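Local coordinates for UPF0141 protein yjdB (Campylobacter jejuni subsp. jejuni HB93-13, PDB 4TN0) that probably transfers phosphoethanolamine to its targets in the periplasm, as a zinc-containing member of the alkaline phosphatase-like superfamily required for polymyxin resistance and motility, at residues D92-K96 / T97-A101; T284-Y288 / F289-T293. All blocks are in the same frame, centred on the assembly; numbering follows the deposited sequence.

Contact 1 (D92-K96 / T97-A101); sequences DVLYK and TGVDA
Val99 and Gly98 fold back onto the last turn of helix 90-96 in a Schellman motif: Val99 N donates to Leu94 O (2.9 Å), and inside that wider loop Gly98 N donates to Tyr95 O (3.1 Å). The two bonds meet their carbonyls quite differently. Val99 N approaches the Leu94 carbonyl fairly end-on (C=O...N 158°), though tilted from its plane, whereas Gly98 N stands well above the carbonyl plane of Tyr95, off the lone-pair directions. A weak bond from Thr97 N (3.3 Å) also ends on Leu94 O. Gly98, the C-prime residue, has a positive phi (89°), a left-handed backbone conformation easily reached without a side chain.

Next to the bonds lies the apolar half of the motif. The beta carbon of Val99 points back at the helix and meets Leu94 CB at 4.0 Å. With CG1 anti to the backbone N (chi1 -172°), Val99 turns its other branch, CG2, onto the helix end, 3.2 Å from Leu94 O. Thr97 crowds Val93 O, to which its CB comes within 3.0 Å, a tight approach; Thr97 OG1 lies 3.1 Å from Val93 O. Lys96 touches Thr97 N with CB and CG, and beyond CG its chain is extended, carrying NZ to Ile5 O (hydrogen bond) and Glu88 (salt bridge). Beyond the turn, Asp100 enters the central sheet on strand 100-105 and forms a salt bridge with Lys139.

Leu94 O thus accepts one regular bond, from Val99 N, and a weak one, from Thr97 N, while Tyr95 O accepts another from Gly98 N. This pairing of carbonyls with donors, together with the apolar contact of Leu94 with Val99, terminates the helix and turns the chain toward strand 100-105.

Contact 2 (T284-Y288 / F289-T293); sequences TLLGY and FNVKT
Tyr288 and Phe289, neighbours in sequence, form a T-shaped pair near the C-terminal end of helix 281-288: the edge of the tyrosine ring meets the face of the phenylalanine ring, with planes at 64°. Tyr288 CD1 lies 3.7 Å from Phe289 CE2, toward the rim of that face. With CG anti to the carbonyl carbon (chi1 -66°), Phe289 folds back along the helix, bringing its ring edge to Leu285 O, 3.6 Å from CD2. A Schellman motif turns the chain here, with Asn290 as C-prime residue at positive phi. Leu286 O accepts from both Phe289 N and Val291 N, each at 3.1 Å, and the donors approach opposite faces of its carbonyl plane. Asn290 N gives a further bond to Gly287 O (3.2 Å). Val291 CB then packs on Leu286 CB, and Leu286 CD1 reaches Thr293 CG2 at 3.7 Å, the two side chains crossing at about a right angle. Tyr288 OH is hydrogen-bonded to Ser220 OG on strand 218-224, and its ring makes a cation-pi contact with Lys18. The end of helix 281-288 is thereby packed against strands 18-24 and 146-152, with Leu286, Phe289 and Val291 also touching helix 90-96.

Contacts 1 and 2 show one solution used twice: each ends a helix with a Schellman motif and an apolar contact across it. Far apart in sequence, with contact 1 the earlier, they lie with centres about 10 Å apart on the same side of the chain's centre. Their side chains pack directly on each other: Val99 CG1 reaches Phe289 CE1 at 3.5 Å, and Val93 CG1 reaches Leu286 CD2 at 3.6 Å. Beside them, Ile148 of strand 146-152 touches Leu94 and Phe289. Helices 90-96 and 281-288 thus end side by side against the central sheet of the alkaline phosphatase-like fold, bringing together two parts of the chain some 190 residues apart in the sequence.

Contact 1 (D92-K96 / T97-A101)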
ATOM      1  N   ASP A  92      11.686   3.613  11.077  1.00 43.68           N
ATOM      2  CA  ASP A  92      12.724   4.051  11.996  1.00 50.33           C
ATOM      3  C   ASP A  92      13.864   3.029  12.008  1.00 51.24           C
ATOM      4  O   ASP A  92      15.030   3.383  12.094  1.00 50.73           O
ATOM      5  CB  ASP A  92      12.170   4.207  13.415  1.00 48.14           C
ATOM      6  CG  ASP A  92      11.114   5.270  13.512  1.00 47.61           C
ATOM      7  OD1 ASP A  92      11.371   6.430  13.099  1.00 44.88           O
ATOM      8  OD2 ASP A  92      10.008   4.915  13.987  1.00 45.97           O
ATOM      9  N   VAL A  93      13.511   1.750  11.976  1.00 48.96           N
ATOM     10  CA  VAL A  93      14.519   0.705  11.954  1.00 50.41           C
ATOM     11  C   VAL A  93      15.357   0.778  10.688  1.00 52.28           C
ATOM     12  O   VAL A  93      16.580   0.697  10.762  1.00 55.38           O
ATOM     13  CB  VAL A  93      13.899  -0.691  12.088  1.00 44.90           C
ATOM     14  CG1 VAL A  93      14.985  -1.762  12.005  1.00 50.94           C
ATOM     15  CG2 VAL A  93      13.160  -0.782  13.403  1.00 38.40           C
ATOM     16  N   LEU A  94      14.725   0.986   9.537  1.00 52.18           N
ATOM     17  CA  LEU A  94      15.498   1.096   8.298  1.00 48.67           C
ATOM     18  C   LEU A  94      16.367   2.346   8.302  1.00 50.14           C
ATOM     19  O   LEU A  94      17.496   2.314   7.819  1.00 54.28           O
ATOM     20  CB  LEU A  94      14.589   1.117   7.084  1.00 49.10           C
ATOM     21  CG  LEU A  94      13.682  -0.079   6.847  1.00 48.12           C
ATOM     22  CD1 LEU A  94      12.739   0.249   5.695  1.00 46.85           C
ATOM     23  CD2 LEU A  94      14.496  -1.299   6.535  1.00 47.41           C
ATOM     24  N   TYR A  95      15.856   3.438   8.867  1.00 47.36           N
ATOM     25  CA  TYR A  95      16.604   4.694   8.902  1.00 51.19           C
ATOM     26  C   TYR A  95      17.826   4.621   9.802  1.00 55.54           C
ATOM     27  O   TYR A  95      18.908   5.069   9.431  1.00 56.14           O
ATOM     28  CB  TYR A  95      15.717   5.841   9.385  1.00 51.36           C
ATOM     29  CG  TYR A  95      16.431   7.173   9.580  1.00 58.80           C
ATOM     30  CD1 TYR A  95      16.465   8.129   8.568  1.00 62.39           C
ATOM     31  CD2 TYR A  95      17.061   7.478  10.790  1.00 56.94           C
ATOM     32  CE1 TYR A  95      17.107   9.349   8.752  1.00 61.76           C
ATOM     33  CE2 TYR A  95      17.703   8.685  10.983  1.00 61.15           C
ATOM     34  CZ  TYR A  95      17.724   9.619   9.962  1.00 66.97           C
ATOM     35  OH  TYR A  95      18.364  10.824  10.155  1.00 69.07           O
ATOM     36  N   LYS A  96      17.647   4.060  10.990  1.00 53.20           N
ATOM     37  CA  LYS A  96      18.724   4.004  11.961  1.00 56.65           C
ATOM     38  C   LYS A  96      19.767   2.972  11.547  1.00 56.08           C
ATOM     39  O   LYS A  96      20.869   2.944  12.080  1.00 57.83           O
ATOM     40  CB  LYS A  96      18.164   3.721  13.361  1.00 52.66           C
ATOM     41  CG  LYS A  96      17.766   2.289  13.618  1.00 52.50           C
ATOM     42  CD  LYS A  96      17.163   2.153  15.006  1.00 51.10           C
ATOM     43  CE  LYS A  96      16.960   0.692  15.370  1.00 47.60           C
ATOM     44  NZ  LYS A  96      16.207   0.608  16.639  1.00 48.38           N
ATOM     45  N   THR A  97      19.411   2.167  10.556  1.00 54.34           N
ATOM     46  CA  THR A  97      20.233   1.071  10.074  1.00 50.03           C
ATOM     47  C   THR A  97      20.882   1.505   8.729  1.00 55.84           C
ATOM     48  O   THR A  97      21.509   0.728   8.001  1.00 53.63           O
ATOM     49  CB  THR A  97      19.353  -0.202  10.007  1.00 51.07           C
ATOM     50  OG1 THR A  97      19.284  -0.785  11.314  1.00 56.16           O
ATOM     51  CG2 THR A  97      19.875  -1.213   9.131  1.00 50.32           C
ATOM     52  N   GLY A  98      20.746   2.794   8.426  1.00 56.39           N
ATOM     53  CA  GLY A  98      21.474   3.401   7.327  1.00 52.56           C
ATOM     54  C   GLY A  98      20.809   3.371   5.966  1.00 55.36           C
ATOM     55  O   GLY A  98      21.389   3.839   4.996  1.00 55.34           O
ATOM     56  N   VAL A  99      19.613   2.798   5.874  1.00 60.38           N
ATOM     57  CA  VAL A  99      18.860   2.803   4.616  1.00 55.26           C
ATOM     58  C   VAL A  99      18.378   4.212   4.257  1.00 48.75           C
ATOM     59  O   VAL A  99      17.965   4.973   5.130  1.00 48.39           O
ATOM     60  CB  VAL A  99      17.665   1.854   4.693  1.00 55.22           C
ATOM     61  CG1 VAL A  99      17.002   1.708   3.334  1.00 53.33           C
ATOM     62  CG2 VAL A  99      18.121   0.506   5.221  1.00 56.03           C
ATOM     63  N   ASP A 100      18.465   4.574   2.978  1.00 53.61           N
ATOM     64  CA  ASP A 100      17.922   5.856   2.505  1.00 55.69           C
ATOM     65  C   ASP A 100      16.377   5.794   2.451  1.00 52.95           C
ATOM     66  O   ASP A 100      15.795   5.008   1.690  1.00 50.60           O
ATOM     67  CB  ASP A 100      18.505   6.212   1.133  1.00 54.80           C
ATOM     68  CG  ASP A 100      18.151   7.632   0.681  1.00 62.28           C
ATOM     69  OD1 ASP A 100      17.150   8.222   1.157  1.00 63.54           O
ATOM     70  OD2 ASP A 100      18.891   8.160  -0.173  1.00 63.04           O
ATOM     71  N   ALA A 101      15.730   6.595   3.295  1.00 49.69           N
ATOM     72  CA  ALA A 101      14.274   6.579   3.421  1.00 49.54           C
ATOM     73  C   ALA A 101      13.633   7.896   3.022  1.00 45.32           C
ATOM     74  O   ALA A 101      13.981   8.948   3.555  1.00 49.58           O
ATOM     75  CB  ALA A 101      13.883   6.225   4.854  1.00 50.03           C
TER

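Contact 2 (T284-Y288 / F289-T293)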
ATOM      1  N   THR A 284       8.651  -8.002   6.208  1.00 56.10           N
ATOM      2  CA  THR A 284       8.915  -7.882   4.774  1.00 56.73           C
ATOM      3  C   THR A 284       9.810  -6.685   4.503  1.00 55.87           C
ATOM      4  O   THR A 284      10.687  -6.740   3.638  1.00 62.16           O
ATOM      5  CB  THR A 284       7.615  -7.744   3.940  1.00 54.88           C
ATOM      6  OG1 THR A 284       6.850  -8.946   4.046  1.00 50.79           O
ATOM      7  CG2 THR A 284       7.942  -7.522   2.473  1.00 49.54           C
ATOM      8  N   LEU A 285       9.616  -5.621   5.276  1.00 55.33           N
ATOM      9  CA  LEU A 285      10.390  -4.392   5.104  1.00 54.77           C
ATOM     10  C   LEU A 285      11.803  -4.504   5.705  1.00 54.54           C
ATOM     11  O   LEU A 285      12.768  -3.964   5.164  1.00 54.67           O
ATOM     12  CB  LEU A 285       9.635  -3.218   5.725  1.00 51.86           C
ATOM     13  CG  LEU A 285       8.424  -2.636   4.985  1.00 48.05           C
ATOM     14  CD1 LEU A 285       7.910  -1.476   5.796  1.00 48.81           C
ATOM     15  CD2 LEU A 285       8.753  -2.172   3.569  1.00 47.42           C
ATOM     16  N   LEU A 286      11.925  -5.193   6.832  1.00 54.34           N
ATOM     17  CA  LEU A 286      13.242  -5.429   7.399  1.00 57.07           C
ATOM     18  C   LEU A 286      13.993  -6.377   6.468  1.00 58.95           C
ATOM     19  O   LEU A 286      15.098  -6.076   6.016  1.00 56.50           O
ATOM     20  CB  LEU A 286      13.144  -6.012   8.805  1.00 55.48           C
ATOM     21  CG  LEU A 286      12.567  -5.124   9.900  1.00 51.31           C
ATOM     22  CD1 LEU A 286      13.002  -5.623  11.264  1.00 52.21           C
ATOM     23  CD2 LEU A 286      13.012  -3.702   9.698  1.00 51.95           C
ATOM     24  N   GLY A 287      13.354  -7.501   6.148  1.00 58.79           N
ATOM     25  CA  GLY A 287      13.946  -8.510   5.291  1.00 61.52           C
ATOM     26  C   GLY A 287      14.452  -8.001   3.953  1.00 63.77           C
ATOM     27  O   GLY A 287      15.416  -8.530   3.395  1.00 70.25           O
ATOM     28  N   TYR A 288      13.808  -6.965   3.432  1.00 62.07           N
ATOM     29  CA  TYR A 288      14.138  -6.497   2.098  1.00 60.84           C
ATOM     30  C   TYR A 288      15.499  -5.842   2.080  1.00 62.04           C
ATOM     31  O   TYR A 288      16.227  -5.947   1.088  1.00 66.37           O
ATOM     32  CB  TYR A 288      13.092  -5.512   1.570  1.00 59.76           C
ATOM     33  CG  TYR A 288      13.253  -5.259   0.092  1.00 55.55           C
ATOM     34  CD1 TYR A 288      14.077  -4.239  -0.375  1.00 53.00           C
ATOM     35  CD2 TYR A 288      12.600  -6.060  -0.840  1.00 54.18           C
ATOM     36  CE1 TYR A 288      14.240  -4.018  -1.728  1.00 49.62           C
ATOM     37  CE2 TYR A 288      12.758  -5.847  -2.192  1.00 52.99           C
ATOM     38  CZ  TYR A 288      13.580  -4.824  -2.629  1.00 52.66           C
ATOM     39  OH  TYR A 288      13.738  -4.607  -3.977  1.00 57.39           O
ATOM     40  N   PHE A 289      15.850  -5.158   3.164  1.00 59.31           N
ATOM     41  CA  PHE A 289      17.148  -4.497   3.215  1.00 61.21           C
ATOM     42  C   PHE A 289      18.119  -5.304   4.078  1.00 62.28           C
ATOM     43  O   PHE A 289      19.153  -4.794   4.501  1.00 56.96           O
ATOM     44  CB  PHE A 289      16.991  -3.069   3.733  1.00 52.08           C
ATOM     45  CG  PHE A 289      16.213  -2.202   2.804  1.00 60.46           C
ATOM     46  CD1 PHE A 289      16.853  -1.466   1.823  1.00 62.11           C
ATOM     47  CD2 PHE A 289      14.829  -2.162   2.872  1.00 58.73           C
ATOM     48  CE1 PHE A 289      16.130  -0.682   0.945  1.00 56.93           C
ATOM     49  CE2 PHE A 289      14.107  -1.379   1.998  1.00 55.27           C
ATOM     50  CZ  PHE A 289      14.757  -0.641   1.033  1.00 53.55           C
ATOM     51  N   ASN A 290      17.799  -6.589   4.255  1.00 63.98           N
ATOM     52  CA  ASN A 290      18.619  -7.536   5.015  1.00 67.54           C
ATOM     53  C   ASN A 290      18.973  -7.072   6.426  1.00 65.53           C
ATOM     54  O   ASN A 290      20.117  -7.222   6.856  1.00 71.69           O
ATOM     55  CB  ASN A 290      19.919  -7.840   4.253  1.00 65.40           C
ATOM     56  CG  ASN A 290      19.666  -8.435   2.881  1.00 67.34           C
ATOM     57  OD1 ASN A 290      19.955  -7.810   1.851  1.00 70.89           O
ATOM     58  ND2 ASN A 290      19.095  -9.634   2.857  1.00 64.49           N
ATOM     59  N   VAL A 291      18.010  -6.490   7.137  1.00 61.81           N
ATOM     60  CA  VAL A 291      18.285  -6.027   8.497  1.00 63.78           C
ATOM     61  C   VAL A 291      18.406  -7.223   9.440  1.00 65.30           C
ATOM     62  O   VAL A 291      17.494  -8.054   9.533  1.00 62.51           O
ATOM     63  CB  VAL A 291      17.195  -5.053   9.020  1.00 57.51           C
ATOM     64  CG1 VAL A 291      17.429  -4.731  10.487  1.00 51.20           C
ATOM     65  CG2 VAL A 291      17.203  -3.763   8.213  1.00 58.78           C
ATOM     66  N   LYS A 292      19.536  -7.310  10.137  1.00 62.37           N
ATOM     67  CA  LYS A 292      19.755  -8.422  11.047  1.00 62.85           C
ATOM     68  C   LYS A 292      19.287  -8.004  12.436  1.00 55.88           C
ATOM     69  O   LYS A 292      19.764  -7.018  12.987  1.00 53.73           O
ATOM     70  CB  LYS A 292      21.234  -8.849  11.058  1.00 63.07           C
ATOM     71  CG  LYS A 292      21.743  -9.420   9.727  1.00 66.66           C
ATOM     72  CD  LYS A 292      21.010 -10.718   9.351  1.00 73.52           C
ATOM     73  CE  LYS A 292      21.437 -11.299   7.989  1.00 79.52           C
ATOM     74  NZ  LYS A 292      22.840 -11.817   7.929  1.00 90.28           N
ATOM     75  N   THR A 293      18.329  -8.751  12.975  1.00 53.28           N
ATOM     76  CA  THR A 293      17.737  -8.443  14.270  1.00 55.78           C
ATOM     77  C   THR A 293      16.849  -9.598  14.698  1.00 54.30           C
ATOM     78  O   THR A 293      16.364 -10.359  13.862  1.00 55.69           O
ATOM     79  CB  THR A 293      16.899  -7.121  14.250  1.00 61.04           C
ATOM     80  OG1 THR A 293      16.228  -6.951  15.507  1.00 56.69           O
ATOM     81  CG2 THR A 293      15.856  -7.137  13.123  1.00 57.41           C
TER